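PDB 2OUW: alkylhydroperoxidase AhpD core from Rhodospirillum rubrum, which probably reduces peroxides with a redox-active cysteine pair, as an AhpD-like member of the carboxymuconolactone decarboxylase family. Local coordinates for residues 37-42 with 47-52; 73-78 with 89-94; 23-28 with 51-56; 6-11 with 42-47; 28-31 with 35-38. All blocks are in the same frame, centred on the assembly; numbering follows the deposited sequence. Where two conformers were deposited one is given.

Contact 1: residues 37-42 with 47-52. With ACY (acetic acid), chain H.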
# COMPACT_ATOMS: atom_id res chain seq x y z
N ASN B 37 -11.79 -17.97 11.32
CA ASN B 37 -12.64 -17.63 10.18
C ASN B 37 -12.01 -17.61 8.80
O ASN B 37 -12.69 -17.90 7.80
CB ASN B 37 -13.29 -16.27 10.44
CG ASN B 37 -14.36 -16.35 11.52
OD1 ASN B 37 -14.93 -17.42 11.75
ND2 ASN B 37 -14.64 -15.22 12.17
N ILE B 38 -10.73 -17.24 8.72
CA ILE B 38 -10.07 -17.22 7.42
C ILE B 38 -10.33 -18.56 6.73
O ILE B 38 -10.70 -18.59 5.54
CB ILE B 38 -8.59 -16.86 7.49
CG1 ILE B 38 -8.01 -16.79 6.06
CG2 ILE B 38 -7.78 -17.85 8.32
CD1 ILE B 38 -6.54 -16.62 5.99
N TRP B 39 -10.20 -19.66 7.48
CA TRP B 39 -10.30 -21.01 6.89
C TRP B 39 -11.72 -21.35 6.43
O TRP B 39 -11.92 -22.07 5.45
CB TRP B 39 -9.71 -22.08 7.84
CG TRP B 39 -8.29 -21.75 8.21
CD1 TRP B 39 -7.84 -21.27 9.42
CD2 TRP B 39 -7.15 -21.78 7.35
NE1 TRP B 39 -6.49 -21.02 9.36
CE2 TRP B 39 -6.03 -21.34 8.11
CE3 TRP B 39 -6.94 -22.17 6.03
CZ2 TRP B 39 -4.74 -21.27 7.57
CZ3 TRP B 39 -5.65 -22.09 5.50
CH2 TRP B 39 -4.57 -21.64 6.27
N ARG B 40 -12.68 -20.80 7.15
CA ARG B 40 -14.08 -21.01 6.92
C ARG B 40 -14.57 -20.28 5.67
O ARG B 40 -15.54 -20.71 5.07
CB ARG B 40 -14.87 -20.56 8.15
CG ARG B 40 -14.55 -21.39 9.39
CD ARG B 40 -15.50 -21.18 10.54
NE ARG B 40 -15.09 -22.00 11.68
CZ ARG B 40 -15.35 -23.30 11.83
NH1 ARG B 40 -16.04 -23.98 10.92
NH2 ARG B 40 -14.90 -23.92 12.91
N GLY B 41 -13.90 -19.20 5.31
CA GLY B 41 -14.12 -18.50 4.06
C GLY B 41 -13.38 -19.16 2.90
O GLY B 41 -13.94 -19.30 1.80
N LEU B 42 -12.12 -19.57 3.12
CA LEU B 42 -11.40 -20.33 2.08
C LEU B 42 -12.11 -21.63 1.76
O LEU B 42 -12.04 -22.11 0.63
CB LEU B 42 -9.95 -20.59 2.48
CG LEU B 42 -9.06 -19.35 2.64
CD1 LEU B 42 -7.76 -19.71 3.29
CD2 LEU B 42 -8.83 -18.68 1.31
N ALA B 47 -9.90 -26.42 -3.27
CA ALA B 47 -8.55 -26.42 -3.86
C ALA B 47 -7.69 -25.30 -3.33
O ALA B 47 -6.51 -25.48 -3.02
CB ALA B 47 -8.63 -26.36 -5.37
N LEU B 48 -8.29 -24.11 -3.23
CA LEU B 48 -7.60 -22.98 -2.67
C LEU B 48 -7.32 -23.18 -1.18
O LEU B 48 -6.26 -22.81 -0.67
CB LEU B 48 -8.43 -21.71 -2.91
CG LEU B 48 -7.92 -20.40 -2.34
CD1 LEU B 48 -6.52 -20.08 -2.84
CD2 LEU B 48 -8.88 -19.29 -2.74
N LEU B 49 -8.31 -23.72 -0.48
CA LEU B 49 -8.16 -24.00 0.93
C LEU B 49 -6.95 -24.87 1.21
O LEU B 49 -6.18 -24.55 2.09
CB LEU B 49 -9.42 -24.67 1.49
CG LEU B 49 -9.35 -25.24 2.92
CD1 LEU B 49 -9.33 -24.17 4.01
CD2 LEU B 49 -10.51 -26.13 3.16
N LYS B 50 -6.80 -25.96 0.46
CA LYS B 50 -5.68 -26.88 0.62
C LYS B 50 -4.36 -26.28 0.18
O LYS B 50 -3.36 -26.49 0.85
CB LYS B 50 -5.92 -28.19 -0.14
N ARG B 51 -4.33 -25.52 -0.91
CA ARG B 51 -3.09 -24.84 -1.31
C ARG B 51 -2.58 -23.86 -0.25
O ARG B 51 -1.39 -23.68 -0.05
CB ARG B 51 -3.28 -24.05 -2.61
CG ARG B 51 -3.21 -24.83 -3.88
CD ARG B 51 -2.88 -23.93 -5.07
NE ARG B 51 -3.81 -22.82 -5.23
CZ ARG B 51 -5.04 -22.90 -5.77
NH1 ARG B 51 -5.52 -24.07 -6.21
NH2 ARG B 51 -5.78 -21.81 -5.87
N THR B 52 -3.52 -23.16 0.38
CA THR B 52 -3.17 -22.15 1.35
C THR B 52 -2.69 -22.83 2.63
O THR B 52 -1.61 -22.53 3.16
CB THR B 52 -4.36 -21.24 1.66
OG1 THR B 52 -4.94 -20.73 0.43
CG2 THR B 52 -3.92 -20.08 2.54
C ACY H . -8.67 -22.45 -7.90
O ACY H . -7.62 -22.42 -8.58
OXT ACY H . -9.38 -23.47 -7.77
CH3 ACY H . -9.11 -21.21 -7.20
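Leu42 and Leu49 bring the two backbones closest, with Leu42 CA 5.0 Å from Leu49 CA, where the segment axes pass 9.4 Å apart and their directions differ by 141°. The motif is a short helical hairpin: helix 37-42 ends, the chain turns, and helix 46-60 runs back past it in this all-helical, AhpD-like fold. Leu42 is wedged between three side chains of the second helix. Its CB rests on Leu49 CD1, its CD2 meets Leu48 CD2 at 4.1 Å with the two side chains nearly perpendicular, and its CD1 lies 3.9 Å from Thr52 CG2. Trp39 adds to the seam one helical turn earlier. With CG beside its own backbone N (chi1 -56°), the indole turns its benzo edge to the hairpin, and Leu49 CD1 sits near the ring plane, 3.7 Å from Trp39 CE3. Trp39 CZ3 also touches Thr52 CG2, while Ile38 CG2 lies over the rim of one indole face. The Thr52 methyl thus touches both Leu42 and Trp39, and a glycine here would probably open a gap between the Trp39 ring and Leu42 CD1. Met125 and Leu121 of the second subunit pack on Leu42 and Thr52, adding cover to this apolar seam. The hydroxyl of Thr52 turns back to its own helix: Thr52 OG1 donates to Leu48 O at 2.7 Å, and Thr52 N reaches that same oxygen from the opposite face of the carbonyl plane.

Contact 2: residues 73-78 with 89-94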
# COMPACT_ATOMS: atom_id res chain seq x y z
N MSE B 73 6.07 -13.00 14.43
CA MSE B 73 6.28 -11.55 14.58
C MSE B 73 6.52 -10.93 13.21
O MSE B 73 6.03 -9.86 12.91
CB MSE B 73 7.43 -11.28 15.54
CG MSE B 73 7.13 -11.76 16.94
SE MSE B 73 8.50 -11.35 18.25
CE MSE B 73 10.09 -11.23 17.14
N ILE B 74 7.26 -11.64 12.36
CA ILE B 74 7.44 -11.17 11.01
C ILE B 74 6.08 -11.12 10.30
O ILE B 74 5.73 -10.11 9.66
CB ILE B 74 8.40 -12.06 10.24
CG1 ILE B 74 9.83 -11.89 10.75
CG2 ILE B 74 8.38 -11.70 8.77
CD1 ILE B 74 10.77 -13.01 10.30
N TYR B 75 5.29 -12.19 10.44
CA TYR B 75 3.94 -12.26 9.82
C TYR B 75 3.06 -11.11 10.28
O TYR B 75 2.29 -10.54 9.50
CB TYR B 75 3.27 -13.59 10.16
CG TYR B 75 2.43 -14.23 9.06
CD1 TYR B 75 1.24 -13.66 8.64
CD2 TYR B 75 2.81 -15.43 8.48
CE1 TYR B 75 0.45 -14.29 7.66
CE2 TYR B 75 2.03 -16.05 7.51
CZ TYR B 75 0.85 -15.48 7.11
OH TYR B 75 0.07 -16.09 6.15
N LEU B 76 3.17 -10.78 11.56
CA LEU B 76 2.40 -9.69 12.12
C LEU B 76 2.83 -8.35 11.57
O LEU B 76 1.99 -7.51 11.24
CB LEU B 76 2.49 -9.72 13.64
CG LEU B 76 1.97 -8.51 14.41
CD1 LEU B 76 0.48 -8.28 14.13
CD2 LEU B 76 2.23 -8.70 15.88
N ALA B 77 4.14 -8.13 11.45
CA ALA B 77 4.62 -6.87 10.88
C ALA B 77 4.18 -6.71 9.42
O ALA B 77 3.79 -5.63 9.00
CB ALA B 77 6.11 -6.77 10.99
N VAL B 78 4.25 -7.81 8.65
CA VAL B 78 3.83 -7.78 7.25
C VAL B 78 2.36 -7.49 7.17
O VAL B 78 1.93 -6.64 6.39
CB VAL B 78 4.20 -9.07 6.50
CG1 VAL B 78 3.72 -9.02 5.05
CG2 VAL B 78 5.70 -9.21 6.49
N HIS B 89 -5.19 -8.81 14.05
CA HIS B 89 -5.77 -9.58 15.14
C HIS B 89 -5.28 -11.03 15.24
O HIS B 89 -4.76 -11.46 16.28
CB HIS B 89 -7.28 -9.61 15.05
CG HIS B 89 -7.94 -8.36 15.49
ND1 HIS B 89 -8.16 -8.08 16.82
CD2 HIS B 89 -8.44 -7.32 14.79
CE1 HIS B 89 -8.78 -6.92 16.92
NE2 HIS B 89 -8.97 -6.44 15.70
N SER B 90 -5.46 -11.79 14.16
CA SER B 90 -5.11 -13.21 14.20
C SER B 90 -3.64 -13.43 14.49
O SER B 90 -3.30 -14.32 15.27
CB SER B 90 -5.53 -13.95 12.94
OG SER B 90 -4.76 -13.56 11.81
N HIS B 91 -2.76 -12.67 13.87
CA HIS B 91 -1.33 -12.90 14.11
C HIS B 91 -0.79 -12.30 15.40
O HIS B 91 0.28 -12.71 15.88
CB HIS B 91 -0.51 -12.51 12.91
CG HIS B 91 -0.82 -13.36 11.73
ND1 HIS B 91 -0.27 -14.61 11.58
CD2 HIS B 91 -1.71 -13.21 10.72
CE1 HIS B 91 -0.78 -15.18 10.50
NE2 HIS B 91 -1.63 -14.34 9.94
N THR B 92 -1.54 -11.37 15.99
CA THR B 92 -1.18 -10.91 17.34
C THR B 92 -1.58 -12.03 18.34
O THR B 92 -0.86 -12.33 19.29
CB THR B 92 -1.83 -9.53 17.67
OG1 THR B 92 -1.38 -8.54 16.72
CG2 THR B 92 -1.46 -9.11 19.04
N ALA B 93 -2.73 -12.66 18.09
CA ALA B 93 -3.17 -13.74 18.95
C ALA B 93 -2.20 -14.92 18.83
O ALA B 93 -1.82 -15.51 19.84
CB ALA B 93 -4.58 -14.17 18.59
N ALA B 94 -1.80 -15.24 17.61
CA ALA B 94 -0.86 -16.32 17.35
C ALA B 94 0.51 -16.06 17.94
O ALA B 94 1.14 -16.97 18.46
CB ALA B 94 -0.74 -16.55 15.85
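The Tyr75 ring overlaps the imidazole of His91 in an offset stack, the centroids 4.0 Å apart and the planes inclined at 18°. The overlap is off-centre on both rings. His91 CE1 stands over the rim of the tyrosine face, and Tyr75 CD1 over the rim of the imidazole. The fit is tight, Tyr75 CE1 lying only 3.1 Å from His91 NE2. The tyrosine chi1, -142°, lies off the staggered positions, perhaps a price of this fit. Each ring is pinned by polar partners: Tyr75 OH bonds to Thr118 OG1 of the second subunit, His91 ND1 to Glu72 OE1, and His91 NE2 to an unidentified bound molecule, probably from the crystallisation liquor, which also bonds Ser90 OG. The rings bridge an antiparallel helix pair, 68-81 with 85-97, crossing at -160°; in the chain between the two segments comes the Cys84-Cys87 disulfide. A glutamate, a CxxC pair and a histidine in this order match the active-site motif of AhpD, so Glu72 and His91 probably belong to the redox centre, with Tyr75 backing the histidine ring. Beside the stack the helices come close, Leu76 CA meeting His91 CB at 4.1 Å. Leu76 CG stands anti to its backbone N, which carries CD1 across to the neighbouring helix turn. There Leu76 CD1 presses on Thr92 OG1 at 3.2 Å, an oxygen that is hydrogen-bonded to Ala88 O of its own helix.

Contact 3: residues 23-28 with 51-56. With ACY (acetic acid), chain H.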
# COMPACT_ATOMS: atom_id res chain seq x y z
N PHE B 23 -9.50 -29.17 7.68
CA PHE B 23 -9.84 -28.65 9.01
C PHE B 23 -9.35 -29.54 10.13
O PHE B 23 -8.90 -29.05 11.17
CB PHE B 23 -11.35 -28.41 9.15
CG PHE B 23 -11.78 -27.03 8.76
CD1 PHE B 23 -11.62 -26.59 7.47
CD2 PHE B 23 -12.34 -26.17 9.69
CE1 PHE B 23 -11.99 -25.30 7.11
CE2 PHE B 23 -12.71 -24.88 9.33
CZ PHE B 23 -12.57 -24.46 8.04
N ASP B 24 -9.43 -30.85 9.94
CA ASP B 24 -8.93 -31.75 10.96
C ASP B 24 -7.42 -31.71 11.06
O ASP B 24 -6.90 -31.83 12.14
CB ASP B 24 -9.42 -33.16 10.70
CG ASP B 24 -10.87 -33.33 11.06
OD1 ASP B 24 -11.43 -32.48 11.79
OD2 ASP B 24 -11.46 -34.32 10.59
N ASP B 25 -6.74 -31.55 9.94
CA ASP B 25 -5.29 -31.35 9.93
C ASP B 25 -4.88 -30.03 10.63
O ASP B 25 -3.94 -30.02 11.41
CB ASP B 25 -4.76 -31.35 8.49
CG ASP B 25 -3.26 -31.60 8.42
OD1 ASP B 25 -2.78 -32.48 9.15
OD2 ASP B 25 -2.56 -30.94 7.64
N ILE B 26 -5.59 -28.95 10.37
CA ILE B 26 -5.38 -27.70 11.13
C ILE B 26 -5.50 -27.94 12.63
O ILE B 26 -4.66 -27.51 13.39
CB ILE B 26 -6.35 -26.57 10.72
CG1 ILE B 26 -6.11 -26.19 9.25
CG2 ILE B 26 -6.15 -25.35 11.69
CD1 ILE B 26 -7.12 -25.24 8.61
N ARG B 27 -6.54 -28.63 13.05
CA ARG B 27 -6.75 -28.89 14.45
C ARG B 27 -5.67 -29.79 15.02
O ARG B 27 -5.23 -29.60 16.14
CB ARG B 27 -8.11 -29.54 14.69
CG ARG B 27 -9.25 -28.62 14.42
CD ARG B 27 -10.56 -29.34 14.74
NE ARG B 27 -11.66 -28.41 14.58
CZ ARG B 27 -12.53 -28.41 13.57
NH1 ARG B 27 -12.53 -29.36 12.63
NH2 ARG B 27 -13.45 -27.45 13.55
N ALA B 28 -5.25 -30.79 14.24
CA ALA B 28 -4.24 -31.74 14.72
C ALA B 28 -2.91 -31.02 14.84
O ALA B 28 -2.17 -31.25 15.76
CB ALA B 28 -4.12 -32.95 13.78
N ARG B 51 -4.33 -25.52 -0.91
CA ARG B 51 -3.09 -24.84 -1.31
C ARG B 51 -2.58 -23.86 -0.25
O ARG B 51 -1.39 -23.68 -0.05
CB ARG B 51 -3.28 -24.05 -2.61
CG ARG B 51 -3.21 -24.83 -3.88
CD ARG B 51 -2.88 -23.93 -5.07
NE ARG B 51 -3.81 -22.82 -5.23
CZ ARG B 51 -5.04 -22.90 -5.77
NH1 ARG B 51 -5.52 -24.07 -6.21
NH2 ARG B 51 -5.78 -21.81 -5.87
N THR B 52 -3.52 -23.16 0.38
CA THR B 52 -3.17 -22.15 1.35
C THR B 52 -2.69 -22.83 2.63
O THR B 52 -1.61 -22.53 3.16
CB THR B 52 -4.36 -21.24 1.66
OG1 THR B 52 -4.94 -20.73 0.43
CG2 THR B 52 -3.92 -20.08 2.54
N TRP B 53 -3.49 -23.77 3.12
CA TRP B 53 -3.10 -24.51 4.30
C TRP B 53 -1.77 -25.22 4.12
O TRP B 53 -0.94 -25.17 5.03
CB TRP B 53 -4.15 -25.49 4.74
CG TRP B 53 -3.67 -26.38 5.83
CD1 TRP B 53 -3.59 -27.72 5.78
CD2 TRP B 53 -3.19 -25.99 7.13
NE1 TRP B 53 -3.11 -28.21 6.97
CE2 TRP B 53 -2.86 -27.17 7.82
CE3 TRP B 53 -3.02 -24.76 7.78
CZ2 TRP B 53 -2.36 -27.16 9.11
CZ3 TRP B 53 -2.55 -24.75 9.07
CH2 TRP B 53 -2.21 -25.96 9.73
N GLU B 54 -1.54 -25.85 2.97
CA GLU B 54 -0.27 -26.56 2.79
C GLU B 54 0.94 -25.61 2.88
O GLU B 54 1.97 -25.97 3.48
CB GLU B 54 -0.23 -27.38 1.49
CG GLU B 54 -1.13 -28.68 1.48
CD GLU B 54 -0.88 -29.67 2.64
OE1 GLU B 54 0.29 -29.89 3.01
OE2 GLU B 54 -1.87 -30.27 3.16
N GLN B 55 0.81 -24.41 2.30
CA GLN B 55 1.85 -23.39 2.45
C GLN B 55 2.07 -22.99 3.89
O GLN B 55 3.21 -22.91 4.36
CB GLN B 55 1.52 -22.14 1.67
CG GLN B 55 1.90 -22.21 0.25
CD GLN B 55 1.42 -20.99 -0.50
OE1 GLN B 55 2.18 -20.01 -0.65
NE2 GLN B 55 0.14 -21.02 -0.95
N VAL B 56 0.98 -22.68 4.57
CA VAL B 56 1.05 -22.21 5.94
C VAL B 56 1.75 -23.27 6.80
O VAL B 56 2.69 -22.97 7.57
CB VAL B 56 -0.35 -21.87 6.46
CG1 VAL B 56 -0.37 -21.69 7.95
CG2 VAL B 56 -0.84 -20.62 5.75
C ACY H . -8.67 -22.45 -7.90
O ACY H . -7.62 -22.42 -8.58
OXT ACY H . -9.38 -23.47 -7.77
CH3 ACY H . -9.11 -21.21 -7.20
O HOH W 1 -4.20 -31.18 4.75
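Asp25 OD2 is held by two groups: the indole N-H of Trp53 and water 1. The bond from Trp53 NE1 to Asp25 OD2 is 2.9 Å long and almost straight, at 175°. It ties helix 17-30 to helix 46-60, two helices of this all-helical fold whose backbones stay apart here, the nearest CA atoms (Ile26 CA and Trp53 CA) being 7.9 Å apart. Asp25 CG stands anti to the backbone N (chi1 -162°), which carries the carboxylate to the NE1 edge. Asp25 OD2 lies in the indole plane, while the carboxylate stands nearly perpendicular to the ring, at 86°; NE1 reaches OD2 on its anti side, out of the carboxylate plane. Water 1 donates to Glu54 OE2 at 3.0 Å and more weakly to Asp25 OD2. Those two oxygens, Asp25 OD2 and Glu54 OE2, are 4.6 Å apart; the bridging water and the indole N-H probably ease their repulsion. Next to this polar edge, Ile26 covers one face of the indole. Its CG1 hangs 3.5 Å from the centroid of the six-membered ring, almost on the normal, a CH-pi contact, while Ile26 CA comes down on Trp53 CZ2 at 3.7 Å. Trp53 is therefore fixed both by a bond in its plane and by a load on its face, and Trp39 meets it edge-to-face. Beyond the contact, Gln55 bonds to Gln117 of the second and of the third subunit. Within its own helix, Gln55 NE2 donates to Arg51 O at 3.2 Å, from above the carbonyl plane.

Contact 4: residues 6-11 with 42-47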
# COMPACT_ATOMS: atom_id res chain seq x y z
N ARG B 6 -19.44 -16.83 2.14
CA ARG B 6 -20.03 -17.56 3.24
C ARG B 6 -18.92 -18.11 4.14
O ARG B 6 -17.86 -18.50 3.64
CB ARG B 6 -20.87 -18.70 2.69
CG ARG B 6 -22.30 -18.72 3.16
CD ARG B 6 -23.21 -19.38 2.13
NE ARG B 6 -22.62 -20.60 1.58
CZ ARG B 6 -22.48 -21.74 2.24
NH1 ARG B 6 -22.89 -21.85 3.51
NH2 ARG B 6 -21.92 -22.77 1.64
N LEU B 7 -19.16 -18.14 5.45
CA LEU B 7 -18.25 -18.79 6.39
C LEU B 7 -18.81 -20.15 6.80
O LEU B 7 -19.84 -20.22 7.47
CB LEU B 7 -18.03 -17.93 7.63
CG LEU B 7 -17.46 -16.54 7.41
CD1 LEU B 7 -17.14 -15.95 8.78
CD2 LEU B 7 -16.23 -16.52 6.53
N LEU B 8 -18.14 -21.21 6.38
CA LEU B 8 -18.67 -22.57 6.55
C LEU B 8 -18.55 -23.02 8.00
O LEU B 8 -17.51 -22.82 8.62
CB LEU B 8 -17.94 -23.55 5.63
CG LEU B 8 -18.51 -23.67 4.20
CD1 LEU B 8 -18.35 -22.42 3.40
CD2 LEU B 8 -17.89 -24.87 3.46
N ASP B 9 -19.61 -23.61 8.54
CA ASP B 9 -19.63 -24.12 9.92
C ASP B 9 -19.21 -25.57 9.93
O ASP B 9 -19.14 -26.21 8.88
CB ASP B 9 -21.01 -23.95 10.59
CG ASP B 9 -22.12 -24.79 9.96
OD1 ASP B 9 -21.87 -25.84 9.32
OD2 ASP B 9 -23.29 -24.38 10.10
N ASP B 10 -18.93 -26.08 11.12
CA ASP B 10 -18.47 -27.47 11.28
C ASP B 10 -19.46 -28.49 10.75
O ASP B 10 -19.07 -29.50 10.14
CB ASP B 10 -18.12 -27.75 12.74
CG ASP B 10 -16.89 -26.98 13.19
OD1 ASP B 10 -16.08 -26.56 12.33
OD2 ASP B 10 -16.69 -26.82 14.41
N ALA B 11 -20.75 -28.23 10.94
CA ALA B 11 -21.77 -29.18 10.50
C ALA B 11 -21.72 -29.40 9.00
O ALA B 11 -21.76 -30.53 8.54
CB ALA B 11 -23.12 -28.72 10.92
N LEU B 42 -12.12 -19.57 3.12
CA LEU B 42 -11.40 -20.33 2.08
C LEU B 42 -12.11 -21.63 1.76
O LEU B 42 -12.04 -22.11 0.63
CB LEU B 42 -9.95 -20.59 2.48
CG LEU B 42 -9.06 -19.35 2.64
CD1 LEU B 42 -7.76 -19.71 3.29
CD2 LEU B 42 -8.83 -18.68 1.31
N ALA B 43 -12.83 -22.20 2.73
CA ALA B 43 -13.54 -23.46 2.55
C ALA B 43 -14.54 -23.50 1.39
O ALA B 43 -14.92 -24.60 0.95
CB ALA B 43 -14.24 -23.85 3.86
N ASN B 44 -14.98 -22.34 0.92
CA ASN B 44 -15.84 -22.28 -0.28
C ASN B 44 -15.16 -22.82 -1.54
O ASN B 44 -15.84 -23.22 -2.47
CB ASN B 44 -16.30 -20.86 -0.56
CG ASN B 44 -17.25 -20.36 0.49
OD1 ASN B 44 -18.41 -20.71 0.48
ND2 ASN B 44 -16.75 -19.54 1.40
N ASP B 45 -13.83 -22.81 -1.57
CA ASP B 45 -13.07 -23.43 -2.64
C ASP B 45 -12.06 -24.42 -2.06
O ASP B 45 -10.97 -24.01 -1.69
CB ASP B 45 -12.30 -22.37 -3.43
CG ASP B 45 -11.61 -22.96 -4.64
OD1 ASP B 45 -12.26 -23.79 -5.31
OD2 ASP B 45 -10.46 -22.60 -4.94
N PRO B 46 -12.41 -25.71 -2.00
CA PRO B 46 -11.50 -26.71 -1.45
C PRO B 46 -10.08 -26.66 -1.98
O PRO B 46 -9.14 -26.81 -1.19
CB PRO B 46 -12.17 -28.03 -1.80
CG PRO B 46 -13.60 -27.70 -1.76
CD PRO B 46 -13.69 -26.32 -2.38
N ALA B 47 -9.90 -26.42 -3.27
CA ALA B 47 -8.55 -26.42 -3.86
C ALA B 47 -7.69 -25.30 -3.33
O ALA B 47 -6.51 -25.48 -3.02
CB ALA B 47 -8.63 -26.36 -5.37
O HOH W 2 -19.72 -17.95 -0.50
O HOH W 3 -19.76 -22.66 -0.82
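Asn44 ND2 donates to Arg6 O at 2.7 Å, with an N-H...O angle of 161° and the oxygen close to the amide plane. This bond fastens the N-terminal arm to the type I beta turn Leu42-Asp45, which joins helix 37-42 to helix 46-60. Asn44 holds its CG beside the backbone N (chi1 -68°), which turns ND2 to Arg6 O. The other end of the amide is solvated. Asn44 OD1 takes a bond from water 3 at 2.7 Å and a weak one from water 2, and these waters in turn accept from Arg6 NH2 and Arg6 N. Leu8 packs against the same turn: its CD1 lies 3.4 Å from Asn44 OD1, and its CD2 rests on Ala43 CB at 3.8 Å. Since Asn44 ND2 also bonds to Gly41 O, a leucine in its place would probably leave both that carbonyl and Arg6 O without this donor. One shell out, the arm is steadied by Arg6 NH2, salt-bridged to Glu12, and by backbone bonding between Leu8 and Arg40. The turn is closed by Asp45 N donating to Leu42 O at 2.9 Å. Asp45 then N-caps helix 46-60, its OD2 taking the backbone N-H of Leu48.

Contact 5: residues 28-31 with 35-38. With ACY (acetic acid), chain I.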
# COMPACT_ATOMS: atom_id res chain seq x y z
N ALA B 28 -5.25 -30.79 14.24
CA ALA B 28 -4.24 -31.74 14.72
C ALA B 28 -2.91 -31.02 14.84
O ALA B 28 -2.17 -31.25 15.76
CB ALA B 28 -4.12 -32.95 13.78
N THR B 29 -2.64 -30.15 13.88
CA THR B 29 -1.37 -29.42 13.78
C THR B 29 -1.26 -28.40 14.89
O THR B 29 -0.23 -28.32 15.57
CB THR B 29 -1.27 -28.70 12.43
OG1 THR B 29 -1.25 -29.66 11.37
CG2 THR B 29 -0.05 -27.84 12.35
N ARG B 30 -2.32 -27.63 15.09
CA ARG B 30 -2.35 -26.55 16.06
C ARG B 30 -2.62 -27.00 17.48
O ARG B 30 -2.38 -26.27 18.42
CB ARG B 30 -3.39 -25.51 15.66
CG ARG B 30 -2.99 -24.77 14.42
CD ARG B 30 -3.88 -23.59 14.13
NE ARG B 30 -3.32 -22.86 12.99
CZ ARG B 30 -3.91 -21.84 12.38
NH1 ARG B 30 -5.10 -21.40 12.76
NH2 ARG B 30 -3.31 -21.26 11.35
N GLY B 31 -3.13 -28.21 17.64
CA GLY B 31 -3.37 -28.73 18.99
C GLY B 31 -4.58 -28.12 19.67
O GLY B 31 -4.67 -28.05 20.89
N VAL B 35 -10.76 -23.44 14.90
CA VAL B 35 -10.22 -23.06 13.57
C VAL B 35 -10.83 -21.69 13.24
O VAL B 35 -12.03 -21.54 13.25
CB VAL B 35 -10.61 -24.08 12.48
CG1 VAL B 35 -10.03 -23.67 11.13
CG2 VAL B 35 -10.23 -25.52 12.88
N ASN B 36 -10.00 -20.72 12.95
CA ASN B 36 -10.47 -19.36 12.79
C ASN B 36 -11.05 -19.08 11.40
O ASN B 36 -10.86 -19.84 10.47
CB ASN B 36 -9.39 -18.33 13.16
CG ASN B 36 -8.10 -18.56 12.45
OD1 ASN B 36 -7.58 -19.67 12.46
ND2 ASN B 36 -7.54 -17.50 11.86
N ASN B 37 -11.79 -17.97 11.32
CA ASN B 37 -12.64 -17.63 10.18
C ASN B 37 -12.01 -17.61 8.80
O ASN B 37 -12.69 -17.90 7.80
CB ASN B 37 -13.29 -16.27 10.44
CG ASN B 37 -14.36 -16.35 11.52
OD1 ASN B 37 -14.93 -17.42 11.75
ND2 ASN B 37 -14.64 -15.22 12.17
N ILE B 38 -10.73 -17.24 8.72
CA ILE B 38 -10.07 -17.22 7.42
C ILE B 38 -10.33 -18.56 6.73
O ILE B 38 -10.70 -18.59 5.54
CB ILE B 38 -8.59 -16.86 7.49
CG1 ILE B 38 -8.01 -16.79 6.06
CG2 ILE B 38 -7.78 -17.85 8.32
CD1 ILE B 38 -6.54 -16.62 5.99
C ACY I . 0.08 -22.39 12.16
O ACY I . -0.49 -23.50 12.34
OXT ACY I . -0.25 -21.53 11.32
CH3 ACY I . 1.25 -22.04 13.01
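The side chains of Arg30 and Asn36 meet at about a right angle, while their flat ends are only moderately tilted, the guanidinium and amide planes differing by 27°. Arg30 comes straight off the last turn of its helix, extended from CG to NE, and delivers NH1 to Asn36 OD1 at 3.0 Å. The oxygen lies at the guanidinium edge, near its plane, but the hydrogen points poorly and the bond is weak, at 132°. On the asparagine side, CG sits in the crowded position between backbone N and carbonyl carbon (chi1 53°), which presents OD1 to Arg30 NH1. The contact spans the loop between helix 17-30 and helix 37-42: Gly31, with positive phi, takes the chain out of the first helix, and Asn36 lies in the loop leading to the second. A different edge of the guanidinium grips an acetate, probably from the crystallisation liquor, in a two-pronged fashion. Arg30 NE donates to acetate O at 3.0 Å, and Arg30 NH2 to acetate OXT at 3.1 Å. Arg30 NH2 also bonds an unidentified bound molecule, consistent with a pocket that can take small polar molecules. The amide of Asn36 is held chiefly at its nitrogen end, where ND2 bonds to the hydroxyl of Tyr86, a residue lying between the disulfide cysteines Cys84 and Cys87. The next residue, Asn37, bonds through its N to Asp130 OD2 of the second subunit.

Contacts 1, 3 and 5 join the same three helices in different pairings: 37-42 with 46-60, 17-30 with 46-60, and 17-30 with the start of 37-42. Contact 1 is buried and apolar; contact 3 adds an acid-indole bond and water at the margin of a buried ring, and the Trp39-Trp53 pair joins the two. Contacts 4 and 5 lie nearer the surface and rely on amides, arginines, waters or acetate. Salt bridges from Asp10 to Arg40 and Arg27 tie contact 4 to contacts 1 and 3. Contact 2 stands apart, deepest in the chain and beside the disulfide, touching the others only where Ser90 meets Asn36 of contact 5.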